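Local coordinates for CLIP-associating protein 2 (Mus musculus, PDB 3WOZ) that probably binds tubulin through its TOG domains, built of HEAT repeats, and thereby contributes to the control of microtubule dynamics, at residues 50-55 against 82-87; 66-71 against 105-110; 72-77 against 113-118; 10-15 against 44-49. All blocks are in the same frame, centred on the assembly; numbering follows the deposited sequence.

Interaction 1 (50-55 against 82-87); sequences IFTRMF and QDWLFV
Trp84 fills the middle of this contact, its six-membered ring reaching helix 41-54 beside Phe51 while its pyrrole N-H edge faces Thr52. The indole is thrown across by a side chain whose CG stands anti to the backbone N (chi1 -170°), which carries CZ2 to 3.7 Å from Phe51 CB. CH2 lies at the edge of the Phe51 ring, close to its plane, and CE2 of Phe55 comes within 4.2 Å of Trp84 CZ2, so the benzo end touches both phenylalanines from directions roughly at right angles. At the pyrrole ring, Thr52 OG1 sits in the indole plane, 3.0 Å from Trp84 NE1; this hydroxyl is hydrogen-bonded to Cys48 O one turn back. Standing beside the backbone N (chi1 -60°), OG1 can reach Cys48 O and also lie next to the indole N-H. Val87 crosses Thr52 at about a right angle with CG1 3.5 Å from Thr52 OG1. A leucine in place of Trp84 would probably open a gap beside Phe51 and Phe55 and take the N-H away from Thr52. Around this buried cluster, helix 60-77 contributes Phe66, Leu70 and Phe73: Phe66 meets both phenylalanines edge to face, Phe73 does so with Phe51, and Leu70 touches both Phe51 and Trp84. Helix 19-34 covers another part of Phe51 through Leu26 and Leu29.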
loop_
_atom_site.group_PDB
_atom_site.type_symbol
_atom_site.label_atom_id
_atom_site.label_comp_id
_atom_site.label_asym_id
_atom_site.label_seq_id
_atom_site.Cartn_x
_atom_site.Cartn_y
_atom_site.Cartn_z
ATOM N N ILE A 50 12.633 12.146 3.228
ATOM C CA ILE A 50 11.738 13.281 3.451
ATOM C C ILE A 50 10.266 12.873 3.311
ATOM O O ILE A 50 9.431 13.255 4.132
ATOM C CB ILE A 50 12.058 14.446 2.481
ATOM C CG1 ILE A 50 13.395 15.099 2.862
ATOM C CG2 ILE A 50 10.930 15.487 2.476
ATOM C CD1 ILE A 50 13.990 16.001 1.778
ATOM N N PHE A 51 9.964 12.089 2.278
ATOM C CA PHE A 51 8.597 11.654 2.015
ATOM C C PHE A 51 8.076 10.687 3.076
ATOM O O PHE A 51 6.897 10.727 3.424
ATOM C CB PHE A 51 8.476 11.037 0.615
ATOM C CG PHE A 51 8.215 12.038 -0.483
ATOM C CD1 PHE A 51 8.030 13.390 -0.200
ATOM C CD2 PHE A 51 8.112 11.617 -1.805
ATOM C CE1 PHE A 51 7.768 14.304 -1.217
ATOM C CE2 PHE A 51 7.848 12.522 -2.823
ATOM C CZ PHE A 51 7.674 13.869 -2.525
ATOM N N THR A 52 8.964 9.824 3.576
ATOM C CA THR A 52 8.652 8.911 4.673
ATOM C C THR A 52 8.127 9.683 5.885
ATOM O O THR A 52 7.112 9.304 6.473
ATOM C CB THR A 52 9.888 8.063 5.071
ATOM O OG1 THR A 52 10.312 7.283 3.948
ATOM C CG2 THR A 52 9.568 7.121 6.238
ATOM N N ARG A 53 8.816 10.771 6.231
ATOM C CA ARG A 53 8.416 11.636 7.340
ATOM C C ARG A 53 7.167 12.450 7.001
ATOM O O ARG A 53 6.335 12.721 7.874
ATOM C CB ARG A 53 9.562 12.569 7.739
ATOM C CG ARG A 53 10.790 11.854 8.293
ATOM C CD ARG A 53 11.704 12.820 9.031
ATOM N NE ARG A 53 12.050 13.978 8.212
ATOM C CZ ARG A 53 13.081 14.021 7.374
ATOM N NH1 ARG A 53 13.873 12.966 7.237
ATOM N NH2 ARG A 53 13.316 15.119 6.672
HETATM N N MSE A 54 7.036 12.827 5.728
HETATM C CA MSE A 54 5.889 13.600 5.249
HETATM C C MSE A 54 4.552 12.871 5.424
HETATM O O MSE A 54 3.500 13.500 5.482
HETATM C CB MSE A 54 6.084 14.018 3.790
HETATM C CG MSE A 54 5.645 15.447 3.507
HETATM SE SE MSE A 54 6.521 16.240 1.957
HETATM C CE MSE A 54 6.942 18.007 2.686
ATOM N N PHE A 55 4.598 11.544 5.506
ATOM C CA PHE A 55 3.399 10.763 5.789
ATOM C C PHE A 55 2.777 11.147 7.130
ATOM O O PHE A 55 1.574 10.985 7.325
ATOM C CB PHE A 55 3.695 9.261 5.739
ATOM C CG PHE A 55 3.647 8.685 4.354
ATOM C CD1 PHE A 55 2.441 8.584 3.672
ATOM C CD2 PHE A 55 4.810 8.243 3.730
ATOM C CE1 PHE A 55 2.389 8.059 2.382
ATOM C CE2 PHE A 55 4.765 7.706 2.438
ATOM C CZ PHE A 55 3.549 7.612 1.769
ATOM N N GLN A 82 12.036 0.550 -5.941
ATOM C CA GLN A 82 11.672 -0.776 -5.432
ATOM C C GLN A 82 12.039 -1.004 -3.961
ATOM O O GLN A 82 11.314 -1.694 -3.235
ATOM C CB GLN A 82 12.232 -1.883 -6.331
ATOM C CG GLN A 82 11.397 -2.078 -7.597
ATOM C CD GLN A 82 11.968 -3.106 -8.562
ATOM O OE1 GLN A 82 12.699 -4.019 -8.170
ATOM N NE2 GLN A 82 11.623 -2.965 -9.835
ATOM N N ASP A 83 13.148 -0.410 -3.528
ATOM C CA ASP A 83 13.597 -0.528 -2.142
ATOM C C ASP A 83 12.797 0.363 -1.193
ATOM O O ASP A 83 12.824 0.158 0.022
ATOM C CB ASP A 83 15.093 -0.213 -2.027
ATOM C CG ASP A 83 15.963 -1.229 -2.745
ATOM O OD1 ASP A 83 16.937 -0.810 -3.399
ATOM O OD2 ASP A 83 15.681 -2.444 -2.660
ATOM N N TRP A 84 12.089 1.344 -1.750
ATOM C CA TRP A 84 11.247 2.245 -0.965
ATOM C C TRP A 84 9.786 1.797 -0.977
ATOM O O TRP A 84 8.948 2.355 -0.257
ATOM C CB TRP A 84 11.376 3.687 -1.480
ATOM C CG TRP A 84 10.725 4.715 -0.584
ATOM C CD1 TRP A 84 11.049 4.993 0.713
ATOM C CD2 TRP A 84 9.638 5.591 -0.921
ATOM N NE1 TRP A 84 10.234 5.985 1.205
ATOM C CE2 TRP A 84 9.359 6.370 0.223
ATOM C CE3 TRP A 84 8.874 5.792 -2.081
ATOM C CZ2 TRP A 84 8.348 7.339 0.243
ATOM C CZ3 TRP A 84 7.872 6.751 -2.061
ATOM C CH2 TRP A 84 7.620 7.516 -0.905
ATOM N N LEU A 85 9.489 0.780 -1.786
ATOM C CA LEU A 85 8.118 0.338 -2.008
ATOM C C LEU A 85 7.399 -0.114 -0.732
ATOM O O LEU A 85 6.217 0.189 -0.553
ATOM C CB LEU A 85 8.050 -0.747 -3.096
ATOM C CG LEU A 85 6.670 -1.332 -3.439
ATOM C CD1 LEU A 85 5.672 -0.255 -3.890
ATOM C CD2 LEU A 85 6.773 -2.450 -4.475
ATOM N N PHE A 86 8.106 -0.825 0.148
ATOM C CA PHE A 86 7.510 -1.262 1.412
ATOM C C PHE A 86 6.939 -0.067 2.171
ATOM O O PHE A 86 5.805 -0.110 2.639
ATOM C CB PHE A 86 8.517 -2.026 2.292
ATOM C CG PHE A 86 8.025 -2.270 3.698
ATOM C CD1 PHE A 86 8.346 -1.384 4.727
ATOM C CD2 PHE A 86 7.218 -3.369 3.987
ATOM C CE1 PHE A 86 7.880 -1.600 6.030
ATOM C CE2 PHE A 86 6.750 -3.594 5.277
ATOM C CZ PHE A 86 7.084 -2.710 6.304
ATOM N N VAL A 87 7.733 0.994 2.277
ATOM C CA VAL A 87 7.344 2.202 2.996
ATOM C C VAL A 87 6.185 2.912 2.295
ATOM O O VAL A 87 5.195 3.246 2.930
ATOM C CB VAL A 87 8.550 3.161 3.184
ATOM C CG1 VAL A 87 8.086 4.550 3.602
ATOM C CG2 VAL A 87 9.537 2.586 4.209
#

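Interaction 2 (66-71 against 105-110); sequences FLETLV and QAKVQK
A water molecule joins Leu67 to Lys107 by donating to both backbone carbonyls, 2.7 Å to Leu67 O and 2.8 Å to Lys107 O. Next to this bridge the Leu67 side chain lies across that of Lys107 at about a right angle, and its CD1 reaches Val108 CG2 at 3.6 Å; Leu67 CD1 is also 3.8 Å from Lys107 CB. Helices 60-77 and 102-118 run side by side here, their segment axes 9.1 Å apart and inclined by 22°, as neighbouring helices of one layer do in a HEAT-repeat stack. Toward the surface, the extended Glu68 side chain flanks the end of Lys107, whose bend at the last torsion (chi4 63°) turns NZ away from the line of the chain. Glu68 OE2 meets the methylene Lys107 CE at 3.5 Å, whereas Lys107 NZ stays 4.0 Å from Glu68 OE2, beyond a salt bridge, so the opposite charges probably attract only weakly. One turn on, Val71 CG2 packs against Lys110 CG at 3.8 Å, and Val71 also touches Ile114.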
loop_
_atom_site.group_PDB
_atom_site.type_symbol
_atom_site.label_atom_id
_atom_site.label_comp_id
_atom_site.label_asym_id
_atom_site.label_seq_id
_atom_site.Cartn_x
_atom_site.Cartn_y
_atom_site.Cartn_z
ATOM N N PHE A 66 1.447 16.957 -0.661
ATOM C CA PHE A 66 2.389 15.836 -0.668
ATOM C C PHE A 66 1.789 14.630 -1.391
ATOM O O PHE A 66 2.425 14.056 -2.272
ATOM C CB PHE A 66 2.817 15.490 0.769
ATOM C CG PHE A 66 3.222 14.050 0.975
ATOM C CD1 PHE A 66 4.385 13.537 0.398
ATOM C CD2 PHE A 66 2.449 13.212 1.779
ATOM C CE1 PHE A 66 4.760 12.206 0.605
ATOM C CE2 PHE A 66 2.816 11.880 1.998
ATOM C CZ PHE A 66 3.971 11.373 1.407
ATOM N N LEU A 67 0.562 14.267 -1.023
ATOM C CA LEU A 67 -0.170 13.189 -1.696
ATOM C C LEU A 67 -0.292 13.388 -3.207
ATOM O O LEU A 67 -0.199 12.424 -3.966
ATOM C CB LEU A 67 -1.562 13.013 -1.091
ATOM C CG LEU A 67 -1.639 12.431 0.321
ATOM C CD1 LEU A 67 -3.085 12.431 0.778
ATOM C CD2 LEU A 67 -1.022 11.013 0.399
ATOM N N GLU A 68 -0.501 14.634 -3.632
ATOM C CA GLU A 68 -0.599 14.962 -5.057
ATOM C C GLU A 68 0.743 14.852 -5.767
ATOM O O GLU A 68 0.803 14.442 -6.919
ATOM C CB GLU A 68 -1.168 16.367 -5.260
ATOM C CG GLU A 68 -2.646 16.468 -4.963
ATOM C CD GLU A 68 -3.149 17.900 -4.914
ATOM O OE1 GLU A 68 -2.474 18.761 -4.306
ATOM O OE2 GLU A 68 -4.235 18.158 -5.476
ATOM N N THR A 69 1.808 15.239 -5.078
ATOM C CA THR A 69 3.162 15.172 -5.620
ATOM C C THR A 69 3.620 13.719 -5.798
ATOM O O THR A 69 4.384 13.416 -6.714
ATOM C CB THR A 69 4.155 15.934 -4.713
ATOM O OG1 THR A 69 3.591 17.197 -4.352
ATOM C CG2 THR A 69 5.490 16.173 -5.423
ATOM N N LEU A 70 3.139 12.831 -4.924
ATOM C CA LEU A 70 3.485 11.404 -4.969
ATOM C C LEU A 70 3.175 10.769 -6.317
ATOM O O LEU A 70 3.937 9.928 -6.796
ATOM C CB LEU A 70 2.756 10.619 -3.868
ATOM C CG LEU A 70 3.397 10.394 -2.493
ATOM C CD1 LEU A 70 2.465 9.546 -1.631
ATOM C CD2 LEU A 70 4.766 9.716 -2.602
ATOM N N VAL A 71 2.063 11.186 -6.923
ATOM C CA VAL A 71 1.609 10.641 -8.204
ATOM C C VAL A 71 2.683 10.841 -9.274
ATOM O O VAL A 71 3.085 9.891 -9.942
ATOM C CB VAL A 71 0.260 11.269 -8.643
ATOM C CG1 VAL A 71 -0.110 10.861 -10.072
ATOM C CG2 VAL A 71 -0.846 10.868 -7.677
ATOM N N GLN A 105 -8.961 11.368 1.350
ATOM C CA GLN A 105 -9.048 9.935 1.035
ATOM C C GLN A 105 -8.936 9.668 -0.462
ATOM O O GLN A 105 -8.320 8.682 -0.875
ATOM C CB GLN A 105 -10.352 9.316 1.558
ATOM C CG GLN A 105 -10.322 8.915 3.028
ATOM C CD GLN A 105 -11.417 7.906 3.401
ATOM O OE1 GLN A 105 -11.708 6.974 2.645
ATOM N NE2 GLN A 105 -12.021 8.095 4.570
ATOM N N ALA A 106 -9.546 10.539 -1.270
ATOM C CA ALA A 106 -9.456 10.430 -2.722
ATOM C C ALA A 106 -8.001 10.496 -3.207
ATOM O O ALA A 106 -7.614 9.768 -4.125
ATOM C CB ALA A 106 -10.303 11.504 -3.402
ATOM N N LYS A 107 -7.206 11.354 -2.570
ATOM C CA LYS A 107 -5.801 11.538 -2.926
ATOM C C LYS A 107 -4.936 10.341 -2.512
ATOM O O LYS A 107 -3.972 10.012 -3.193
ATOM C CB LYS A 107 -5.257 12.825 -2.300
ATOM C CG LYS A 107 -5.882 14.118 -2.840
ATOM C CD LYS A 107 -5.492 15.302 -1.952
ATOM C CE LYS A 107 -5.697 16.651 -2.647
ATOM N NZ LYS A 107 -7.122 16.928 -2.995
ATOM N N VAL A 108 -5.281 9.716 -1.387
ATOM C CA VAL A 108 -4.607 8.506 -0.920
ATOM C C VAL A 108 -4.953 7.359 -1.861
ATOM O O VAL A 108 -4.068 6.631 -2.311
ATOM C CB VAL A 108 -5.008 8.128 0.531
ATOM C CG1 VAL A 108 -4.265 6.870 0.983
ATOM C CG2 VAL A 108 -4.731 9.272 1.488
ATOM N N GLN A 109 -6.242 7.217 -2.170
ATOM C CA GLN A 109 -6.692 6.187 -3.108
ATOM C C GLN A 109 -5.993 6.319 -4.462
ATOM O O GLN A 109 -5.549 5.323 -5.037
ATOM C CB GLN A 109 -8.216 6.205 -3.275
ATOM C CG GLN A 109 -8.768 5.007 -4.054
ATOM C CD GLN A 109 -8.399 3.678 -3.407
ATOM O OE1 GLN A 109 -8.913 3.329 -2.345
ATOM N NE2 GLN A 109 -7.497 2.937 -4.041
ATOM N N LYS A 110 -5.879 7.555 -4.945
ATOM C CA LYS A 110 -5.208 7.841 -6.206
ATOM C C LYS A 110 -3.741 7.412 -6.158
ATOM O O LYS A 110 -3.257 6.752 -7.078
ATOM C CB LYS A 110 -5.330 9.330 -6.560
ATOM C CG LYS A 110 -4.497 9.782 -7.764
ATOM C CD LYS A 110 -4.999 9.167 -9.063
ATOM C CE LYS A 110 -4.291 9.757 -10.271
ATOM N NZ LYS A 110 -4.587 8.951 -11.492
HETATM O O HOH W 1 -2.693 11.773 -4.919
#

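Interaction 3 (72-77 against 113-118); sequences DFIQVH and DITRES
Segments 72-77 and 113-118 run almost parallel, their helix axes inclined by 10° and 9.7 Å apart at closest approach. Ile74 reaches across to touch Ile114, Thr115 and Ser118. Its CG2, anti to the backbone N, lies 3.7 Å from Ile114 CG2 and 3.6 Å from Ser118 OG, while the other branch carries CD1 to 3.6 Å from Thr115 OG1. Both hydroxyls that border this isoleucine are turned back on their own helix: Ser118 OG donates to Ile114 O from above the carbonyl plane, and Thr115 OG1 is hydrogen-bonded to Ala111 O. They therefore present polar atoms to Ile74 without leaving them unpaired. On the exposed side Gln75 stretches across Ile114 at about a right angle, setting NE2 3.5 Å from Ile114 CD1. Gln75 NE2 also donates to a water at 2.7 Å, and that water in turn donates to Glu117 OE2 at 2.6 Å, a bridge over the outer edge of the contact. Leu88 of helix 85-96 touches both Ile74 and Thr115. Such close, near-parallel packing of helices 60-77 and 102-118 is characteristic of the stacked helices of a HEAT-repeat TOG domain.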
loop_
_atom_site.group_PDB
_atom_site.type_symbol
_atom_site.label_atom_id
_atom_site.label_comp_id
_atom_site.label_asym_id
_atom_site.label_seq_id
_atom_site.Cartn_x
_atom_site.Cartn_y
_atom_site.Cartn_z
ATOM N N ASP A 72 3.156 12.079 -9.398
ATOM C CA ASP A 72 4.222 12.437 -10.332
ATOM C C ASP A 72 5.552 11.790 -9.975
ATOM O O ASP A 72 6.300 11.375 -10.859
ATOM C CB ASP A 72 4.390 13.955 -10.371
ATOM C CG ASP A 72 3.206 14.641 -10.991
ATOM O OD1 ASP A 72 2.383 15.214 -10.235
ATOM O OD2 ASP A 72 3.084 14.580 -12.232
ATOM N N PHE A 73 5.835 11.725 -8.676
ATOM C CA PHE A 73 7.075 11.150 -8.163
ATOM C C PHE A 73 7.157 9.670 -8.487
ATOM O O PHE A 73 8.170 9.205 -9.010
ATOM C CB PHE A 73 7.178 11.387 -6.653
ATOM C CG PHE A 73 8.372 10.744 -6.005
ATOM C CD1 PHE A 73 8.205 9.706 -5.094
ATOM C CD2 PHE A 73 9.662 11.184 -6.290
ATOM C CE1 PHE A 73 9.300 9.119 -4.476
ATOM C CE2 PHE A 73 10.761 10.596 -5.683
ATOM C CZ PHE A 73 10.580 9.570 -4.768
ATOM N N ILE A 74 6.082 8.940 -8.190
ATOM C CA ILE A 74 5.998 7.524 -8.513
ATOM C C ILE A 74 6.105 7.294 -10.027
ATOM O O ILE A 74 6.868 6.438 -10.472
ATOM C CB ILE A 74 4.706 6.874 -7.954
ATOM C CG1 ILE A 74 4.705 6.904 -6.420
ATOM C CG2 ILE A 74 4.566 5.442 -8.452
ATOM C CD1 ILE A 74 3.322 6.788 -5.798
ATOM N N GLN A 75 5.351 8.064 -10.810
ATOM C CA GLN A 75 5.345 7.898 -12.267
ATOM C C GLN A 75 6.713 8.138 -12.916
ATOM O O GLN A 75 7.080 7.445 -13.856
ATOM C CB GLN A 75 4.265 8.767 -12.914
ATOM C CG GLN A 75 2.866 8.190 -12.747
ATOM C CD GLN A 75 1.763 9.170 -13.098
ATOM O OE1 GLN A 75 2.001 10.368 -13.258
ATOM N NE2 GLN A 75 0.544 8.661 -13.214
ATOM N N VAL A 76 7.470 9.094 -12.388
ATOM C CA VAL A 76 8.783 9.432 -12.937
ATOM C C VAL A 76 9.882 8.457 -12.488
ATOM O O VAL A 76 10.736 8.079 -13.287
ATOM C CB VAL A 76 9.154 10.913 -12.627
ATOM C CG1 VAL A 76 10.651 11.190 -12.830
ATOM C CG2 VAL A 76 8.307 11.858 -13.478
ATOM N N HIS A 77 9.834 8.024 -11.229
ATOM C CA HIS A 77 10.938 7.277 -10.625
ATOM C C HIS A 77 10.651 5.821 -10.252
ATOM O O HIS A 77 11.483 5.185 -9.600
ATOM C CB HIS A 77 11.472 8.023 -9.393
ATOM C CG HIS A 77 12.129 9.329 -9.712
ATOM N ND1 HIS A 77 11.565 10.544 -9.386
ATOM C CD2 HIS A 77 13.298 9.610 -10.332
ATOM C CE1 HIS A 77 12.361 11.518 -9.788
ATOM N NE2 HIS A 77 13.417 10.979 -10.370
ATOM N N ASP A 113 -3.570 3.715 -6.298
ATOM C CA ASP A 113 -3.852 3.216 -7.644
ATOM C C ASP A 113 -2.619 3.345 -8.538
ATOM O O ASP A 113 -2.296 2.429 -9.296
ATOM C CB ASP A 113 -5.037 3.962 -8.278
ATOM C CG ASP A 113 -6.365 3.667 -7.595
ATOM O OD1 ASP A 113 -6.481 2.693 -6.814
ATOM O OD2 ASP A 113 -7.318 4.422 -7.853
ATOM N N ILE A 114 -1.941 4.487 -8.437
ATOM C CA ILE A 114 -0.698 4.738 -9.163
ATOM C C ILE A 114 0.365 3.711 -8.754
ATOM O O ILE A 114 0.978 3.079 -9.610
ATOM C CB ILE A 114 -0.182 6.191 -8.925
ATOM C CG1 ILE A 114 -1.206 7.226 -9.413
ATOM C CG2 ILE A 114 1.181 6.420 -9.580
ATOM C CD1 ILE A 114 -1.571 7.126 -10.872
ATOM N N THR A 115 0.558 3.544 -7.447
ATOM C CA THR A 115 1.478 2.536 -6.905
ATOM C C THR A 115 1.194 1.162 -7.494
ATOM O O THR A 115 2.097 0.500 -7.991
ATOM C CB THR A 115 1.380 2.452 -5.364
ATOM O OG1 THR A 115 1.642 3.742 -4.806
ATOM C CG2 THR A 115 2.393 1.445 -4.793
ATOM N N ARG A 116 -0.069 0.754 -7.449
ATOM C CA ARG A 116 -0.477 -0.585 -7.872
ATOM C C ARG A 116 -0.142 -0.890 -9.327
ATOM O O ARG A 116 0.164 -2.037 -9.660
ATOM C CB ARG A 116 -1.970 -0.778 -7.623
ATOM C CG ARG A 116 -2.402 -2.217 -7.359
ATOM C CD ARG A 116 -3.764 -2.230 -6.650
ATOM N NE ARG A 116 -4.717 -1.402 -7.383
ATOM C CZ ARG A 116 -5.341 -0.328 -6.908
ATOM N NH1 ARG A 116 -5.164 0.091 -5.656
ATOM N NH2 ARG A 116 -6.170 0.321 -7.706
ATOM N N GLU A 117 -0.192 0.133 -10.179
ATOM C CA GLU A 117 0.094 -0.043 -11.602
ATOM C C GLU A 117 1.544 0.276 -11.973
ATOM O O GLU A 117 1.925 0.140 -13.133
ATOM C CB GLU A 117 -0.882 0.781 -12.469
ATOM C CG GLU A 117 -0.660 2.295 -12.429
ATOM C CD GLU A 117 -1.742 3.084 -13.171
ATOM O OE1 GLU A 117 -2.867 2.571 -13.342
ATOM O OE2 GLU A 117 -1.466 4.232 -13.577
ATOM N N SER A 118 2.348 0.686 -10.995
ATOM C CA SER A 118 3.715 1.139 -11.279
ATOM C C SER A 118 4.837 0.173 -10.853
ATOM O O SER A 118 5.999 0.404 -11.164
ATOM C CB SER A 118 3.961 2.515 -10.652
ATOM O OG SER A 118 2.992 3.459 -11.077
HETATM O O HOH W 2 0.523 5.936 -13.513
#

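Interaction 4 (10-15 against 44-49); sequences VLNRCA and LKRLCE
At the amino-terminal end of the HEAT-repeat array, Leu11 and Asn12 of helix 7-14 meet Leu47 and Arg46 of helix 41-54, the two segments running in nearly the same direction with axes 15° apart and 10.5 Å distant. The buried half of the contact is leucine on leucine. Leu11 CD2 touches Leu47 CD1 at 3.8 Å, and the two side chains cross at about a right angle. The outer half belongs to Arg46, whose CG is anti to the backbone N (chi1 172°) and whose chain stays extended as far as NE, long enough to span to the other helix. On the way NE passes Leu11 CB at 4.1 Å, so the base of the Leu11 side chain is flanked by the arginine. At the far end Asn12 OD1 stands 2.7 Å from Arg46 NH2, close to the guanidinium plane at its edge, although the amide and guanidinium planes are turned 62° against each other. Ala15 CB borders the same NH2 at 4.4 Å. A methionine in place of Arg46 would probably leave Asn12 OD1 without this positively charged neighbour and the surface of Leu11 less well covered. Leu47 also rests on Leu29 of helix 19-34 and on Phe73 of helix 60-77, Val10 likewise reaches helix 19-34, and Ile50, one turn on from Leu47, touches Leu11, Cys14 and Ala15.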
loop_
_atom_site.group_PDB
_atom_site.type_symbol
_atom_site.label_atom_id
_atom_site.label_comp_id
_atom_site.label_asym_id
_atom_site.label_seq_id
_atom_site.Cartn_x
_atom_site.Cartn_y
_atom_site.Cartn_z
ATOM N N VAL A 10 15.401 22.760 -2.927
ATOM C CA VAL A 10 14.016 22.294 -2.970
ATOM C C VAL A 10 13.786 21.256 -1.872
ATOM O O VAL A 10 12.814 21.345 -1.121
ATOM C CB VAL A 10 13.626 21.733 -4.366
ATOM C CG1 VAL A 10 12.370 20.871 -4.282
ATOM C CG2 VAL A 10 13.411 22.865 -5.355
ATOM N N LEU A 11 14.709 20.300 -1.767
ATOM C CA LEU A 11 14.635 19.250 -0.754
ATOM C C LEU A 11 14.787 19.819 0.655
ATOM O O LEU A 11 14.143 19.338 1.589
ATOM C CB LEU A 11 15.667 18.148 -1.027
ATOM C CG LEU A 11 15.516 17.358 -2.338
ATOM C CD1 LEU A 11 16.608 16.305 -2.471
ATOM C CD2 LEU A 11 14.140 16.710 -2.459
ATOM N N ASN A 12 15.624 20.850 0.792
ATOM C CA ASN A 12 15.768 21.585 2.054
ATOM C C ASN A 12 14.449 22.202 2.516
ATOM O O ASN A 12 14.097 22.115 3.690
ATOM C CB ASN A 12 16.835 22.686 1.939
ATOM C CG ASN A 12 18.260 22.148 2.015
ATOM O OD1 ASN A 12 18.504 21.027 2.466
ATOM N ND2 ASN A 12 19.211 22.961 1.573
ATOM N N ARG A 13 13.731 22.819 1.582
ATOM C CA ARG A 13 12.441 23.444 1.874
ATOM C C ARG A 13 11.373 22.409 2.252
ATOM O O ARG A 13 10.541 22.667 3.120
ATOM C CB ARG A 13 11.976 24.305 0.696
ATOM C CG ARG A 13 12.818 25.552 0.457
ATOM C CD ARG A 13 12.439 26.243 -0.845
ATOM N NE ARG A 13 13.168 27.500 -1.012
ATOM C CZ ARG A 13 12.946 28.392 -1.979
ATOM N NH1 ARG A 13 12.007 28.181 -2.896
ATOM N NH2 ARG A 13 13.670 29.506 -2.026
ATOM N N CYS A 14 11.417 21.242 1.612
ATOM C CA CYS A 14 10.526 20.130 1.948
ATOM C C CYS A 14 10.796 19.568 3.344
ATOM O O CYS A 14 9.875 19.085 4.008
ATOM C CB CYS A 14 10.652 19.004 0.921
ATOM S SG CYS A 14 10.075 19.424 -0.724
ATOM N N ALA A 15 12.056 19.627 3.772
ATOM C CA ALA A 15 12.471 19.112 5.074
ATOM C C ALA A 15 12.323 20.140 6.202
ATOM O O ALA A 15 12.577 19.826 7.368
ATOM C CB ALA A 15 13.910 18.598 5.007
ATOM N N LEU A 44 17.592 11.225 -4.589
ATOM C CA LEU A 44 16.397 10.387 -4.538
ATOM C C LEU A 44 16.259 9.707 -3.179
ATOM O O LEU A 44 15.163 9.645 -2.624
ATOM C CB LEU A 44 16.410 9.338 -5.658
ATOM C CG LEU A 44 15.242 8.342 -5.673
ATOM C CD1 LEU A 44 13.975 9.005 -6.188
ATOM C CD2 LEU A 44 15.570 7.108 -6.496
ATOM N N LYS A 45 17.374 9.201 -2.655
ATOM C CA LYS A 45 17.407 8.585 -1.333
ATOM C C LYS A 45 16.961 9.582 -0.256
ATOM O O LYS A 45 16.141 9.252 0.599
ATOM C CB LYS A 45 18.805 8.041 -1.027
ATOM C CG LYS A 45 18.923 7.299 0.298
ATOM C CD LYS A 45 20.363 6.867 0.555
ATOM C CE LYS A 45 20.508 6.179 1.908
ATOM N NZ LYS A 45 19.786 4.874 1.955
ATOM N N ARG A 46 17.493 10.800 -0.321
ATOM C CA ARG A 46 17.118 11.869 0.604
ATOM C C ARG A 46 15.637 12.251 0.470
ATOM O O ARG A 46 14.959 12.478 1.475
ATOM C CB ARG A 46 18.024 13.091 0.412
ATOM C CG ARG A 46 17.600 14.336 1.191
ATOM C CD ARG A 46 18.795 15.224 1.497
ATOM N NE ARG A 46 18.440 16.637 1.659
ATOM C CZ ARG A 46 17.942 17.177 2.770
ATOM N NH1 ARG A 46 17.708 16.423 3.841
ATOM N NH2 ARG A 46 17.667 18.473 2.807
ATOM N N LEU A 47 15.143 12.309 -0.766
ATOM C CA LEU A 47 13.737 12.627 -1.012
ATOM C C LEU A 47 12.803 11.550 -0.449
ATOM O O LEU A 47 11.757 11.869 0.120
ATOM C CB LEU A 47 13.473 12.868 -2.507
ATOM C CG LEU A 47 12.035 13.135 -2.984
ATOM C CD1 LEU A 47 11.310 14.156 -2.106
ATOM C CD2 LEU A 47 12.043 13.590 -4.426
ATOM N N CYS A 48 13.188 10.284 -0.607
ATOM C CA CYS A 48 12.439 9.174 -0.027
ATOM C C CYS A 48 12.374 9.265 1.494
ATOM O O CYS A 48 11.356 8.925 2.093
ATOM C CB CYS A 48 13.034 7.837 -0.447
ATOM S SG CYS A 48 12.698 7.444 -2.157
ATOM N N GLU A 49 13.462 9.734 2.100
ATOM C CA GLU A 49 13.534 9.914 3.550
ATOM C C GLU A 49 12.650 11.071 4.014
ATOM O O GLU A 49 11.993 10.978 5.056
ATOM C CB GLU A 49 14.986 10.105 3.996
ATOM C CG GLU A 49 15.823 8.831 3.856
ATOM C CD GLU A 49 17.322 9.068 3.971
ATOM O OE1 GLU A 49 17.746 10.235 4.147
ATOM O OE2 GLU A 49 18.078 8.078 3.882
#

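In the fold
All four contacts lie in one all-helical TOG domain. Interaction 4 closes before interaction 1 opens, yet both use helix 41-54, with centres about 11 Å apart. Interactions 2 and 3 share helices 60-77 and 102-118, their centres also about 11 Å apart, and meet where Val71 packs on Ile114. Interaction 1 alternates along the chain with both of them, its centre about 14 Å from interaction 2 and 13 Å from interaction 3. Phe73 ties interaction 3 to interactions 1 and 4 by touching Phe51, Trp84, Leu44 and Leu47. Interactions 2 and 4 do not touch. Phe66 likewise joins interactions 1 and 2, consistent with a shared core in the amino-terminal half of the array.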